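Local coordinates for protein putative polyketide synthase (PDB 6HP2) that binds S-adenosyl-L-homocysteine as the O-methyltransferase domain of a trans-AT polyketide synthase that probably takes part in bacillaene biosynthesis, at residues L297-T300 / K301-E304. Residues are numbered along the deposited sequence; the frame is centred on the assembly and turned at random.
Sequences LTYT and KRCE
Thr-298 caps the first turn of helix 299-310: its OG1 accepts from Lys-301 N at 3.1 Å in a capping bond. The hydroxyl sits between its own backbone N and carbonyl carbon (chi1 71°), which aims it at the N-H three residues on; that bond, from the residue just before the helix, marks the N-cap. The i to i+4 backbone bonds start at once, Arg-302 N to Thr-298 O at 2.9 Å, followed by Cys-303 N to Tyr-299 O and Glu-304 N to Thr-300 O.

The tight side is formed by Tyr-299, Arg-302 and Cys-303. Cys-303 SG lies over one face of the Tyr-299 ring, 3.7 Å from its centroid and 28° off the normal; its shift toward the rim brings SG to 3.4 Å from Tyr-299 CZ, a sulfur-aromatic contact. The Arg-302 guanidinium turns one face to Tyr-299 CA, while its NH2 comes near the ring plane at the edge. A bend at chi3 (-67°) folds this group back beside the cap, where Arg-302 NE donates to Ala-229 O and NH1 to Ala-294 O, bonds that fix its rotation.

The solvent side is looser. Leu-297 CG meets Lys-301 CB at 3.7 Å as the two side chains cross nearly at right angles, and the Thr-300 and Glu-304 side chains lie side by side, pointing the same way, with CG2 of Thr-300 4.0 Å from OE1 of Glu-304.

Away from the S-adenosyl-L-homocysteine pocket, this helix start follows strand 284-293 of the central mixed sheet; Tyr-299 packs on Glu-226, Ala-229 and Glu-230 of helix 221-230, and Cys-303 on Ala-229 of the same helix.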
ATOM      1  N   LEU A 297       7.449 -20.545  15.524  1.00 55.39           N
ATOM      2  CA  LEU A 297       8.812 -20.530  15.027  1.00 51.90           C
ATOM      3  C   LEU A 297       9.657 -19.671  15.964  1.00 44.61           C
ATOM      4  O   LEU A 297       9.172 -18.680  16.522  1.00 48.43           O
ATOM      5  CB  LEU A 297       8.821 -19.972  13.608  1.00 58.21           C
ATOM      6  CG  LEU A 297       9.733 -20.512  12.533  1.00 57.87           C
ATOM      7  CD1 LEU A 297       9.649 -22.039  12.466  1.00 60.70           C
ATOM      8  CD2 LEU A 297       9.400 -19.906  11.172  1.00 52.82           C
ATOM      9  N   THR A 298      10.916 -20.067  16.166  1.00 41.68           N
ATOM     10  CA  THR A 298      11.789 -19.212  16.962  1.00 45.29           C
ATOM     11  C   THR A 298      12.049 -17.872  16.236  1.00 39.66           C
ATOM     12  O   THR A 298      11.850 -17.721  15.017  1.00 41.58           O
ATOM     13  CB  THR A 298      13.116 -19.899  17.276  1.00 51.15           C
ATOM     14  OG1 THR A 298      13.917 -19.999  16.096  1.00 42.95           O
ATOM     15  CG2 THR A 298      12.894 -21.332  17.862  1.00 58.84           C
ATOM     16  N   TYR A 299      12.440 -16.857  17.016  1.00 41.78           N
ATOM     17  CA  TYR A 299      12.774 -15.570  16.413  1.00 46.73           C
ATOM     18  C   TYR A 299      13.862 -15.752  15.373  1.00 45.92           C
ATOM     19  O   TYR A 299      13.768 -15.229  14.266  1.00 46.99           O
ATOM     20  CB  TYR A 299      13.228 -14.579  17.491  1.00 41.56           C
ATOM     21  CG  TYR A 299      13.831 -13.322  16.948  1.00 37.03           C
ATOM     22  CD1 TYR A 299      13.039 -12.214  16.628  1.00 32.98           C
ATOM     23  CD2 TYR A 299      15.197 -13.216  16.762  1.00 36.54           C
ATOM     24  CE1 TYR A 299      13.603 -11.067  16.088  1.00 38.53           C
ATOM     25  CE2 TYR A 299      15.762 -12.070  16.238  1.00 39.78           C
ATOM     26  CZ  TYR A 299      14.971 -10.997  15.930  1.00 40.92           C
ATOM     27  OH  TYR A 299      15.561  -9.816  15.458  1.00 36.47           O
ATOM     28  N   THR A 300      14.907 -16.522  15.720  1.00 51.39           N
ATOM     29  CA  THR A 300      16.026 -16.703  14.800  1.00 41.47           C
ATOM     30  C   THR A 300      15.562 -17.335  13.493  1.00 35.62           C
ATOM     31  O   THR A 300      16.015 -16.945  12.417  1.00 42.53           O
ATOM     32  CB  THR A 300      17.120 -17.524  15.464  1.00 48.43           C
ATOM     33  OG1 THR A 300      17.487 -16.864  16.684  1.00 53.69           O
ATOM     34  CG2 THR A 300      18.331 -17.640  14.562  1.00 52.62           C
ATOM     35  N   LYS A 301      14.649 -18.299  13.567  1.00 37.93           N
ATOM     36  CA  LYS A 301      14.157 -18.954  12.363  1.00 40.32           C
ATOM     37  C   LYS A 301      13.246 -18.035  11.567  1.00 33.77           C
ATOM     38  O   LYS A 301      13.223 -18.076  10.323  1.00 36.76           O
ATOM     39  CB  LYS A 301      13.412 -20.238  12.738  1.00 46.80           C
ATOM     40  CG  LYS A 301      14.346 -21.424  13.101  1.00 72.59           C
ATOM     41  CD  LYS A 301      15.149 -21.881  11.888  1.00 83.07           C
ATOM     42  CE  LYS A 301      15.779 -23.239  12.104  1.00 87.88           C
ATOM     43  NZ  LYS A 301      16.735 -23.233  13.240  1.00 98.76           N
ATOM     44  N   ARG A 302      12.493 -17.189  12.255  1.00 32.66           N
ATOM     45  CA  ARG A 302      11.741 -16.171  11.532  1.00 30.23           C
ATOM     46  C   ARG A 302      12.673 -15.233  10.782  1.00 37.19           C
ATOM     47  O   ARG A 302      12.385 -14.844   9.630  1.00 34.86           O
ATOM     48  CB  ARG A 302      10.840 -15.402  12.486  1.00 38.57           C
ATOM     49  CG  ARG A 302       9.727 -16.281  13.103  1.00 42.43           C
ATOM     50  CD  ARG A 302       8.598 -15.475  13.736  1.00 46.94           C
ATOM     51  NE  ARG A 302       8.981 -14.733  14.915  1.00 48.53           N
ATOM     52  CZ  ARG A 302       8.781 -15.144  16.161  1.00 45.25           C
ATOM     53  NH1 ARG A 302       8.183 -16.306  16.406  1.00 41.75           N
ATOM     54  NH2 ARG A 302       9.167 -14.391  17.172  1.00 44.96           N
ATOM     55  N   CYS A 303      13.791 -14.853  11.411  1.00 36.22           N
ATOM     56  CA  CYS A 303      14.768 -13.981  10.740  1.00 36.39           C
ATOM     57  C   CYS A 303      15.361 -14.655   9.520  1.00 35.11           C
ATOM     58  O   CYS A 303      15.474 -14.047   8.456  1.00 34.97           O
ATOM     59  CB  CYS A 303      15.899 -13.594  11.703  1.00 34.32           C
ATOM     60  SG  CYS A 303      15.348 -12.358  12.877  1.00 36.69           S
ATOM     61  N   GLU A 304      15.726 -15.930   9.653  1.00 35.61           N
ATOM     62  CA  GLU A 304      16.345 -16.632   8.542  1.00 35.14           C
ATOM     63  C   GLU A 304      15.358 -16.800   7.409  1.00 30.50           C
ATOM     64  O   GLU A 304      15.719 -16.651   6.235  1.00 36.65           O
ATOM     65  CB  GLU A 304      16.887 -18.004   9.016  1.00 37.51           C
ATOM     66  CG  GLU A 304      17.984 -17.806  10.046  1.00 54.91           C
ATOM     67  CD  GLU A 304      18.532 -19.120  10.580  1.00 72.65           C
ATOM     68  OE1 GLU A 304      19.684 -19.106  11.075  1.00 70.91           O
ATOM     69  OE2 GLU A 304      17.803 -20.146  10.496  1.00 65.00           O
TER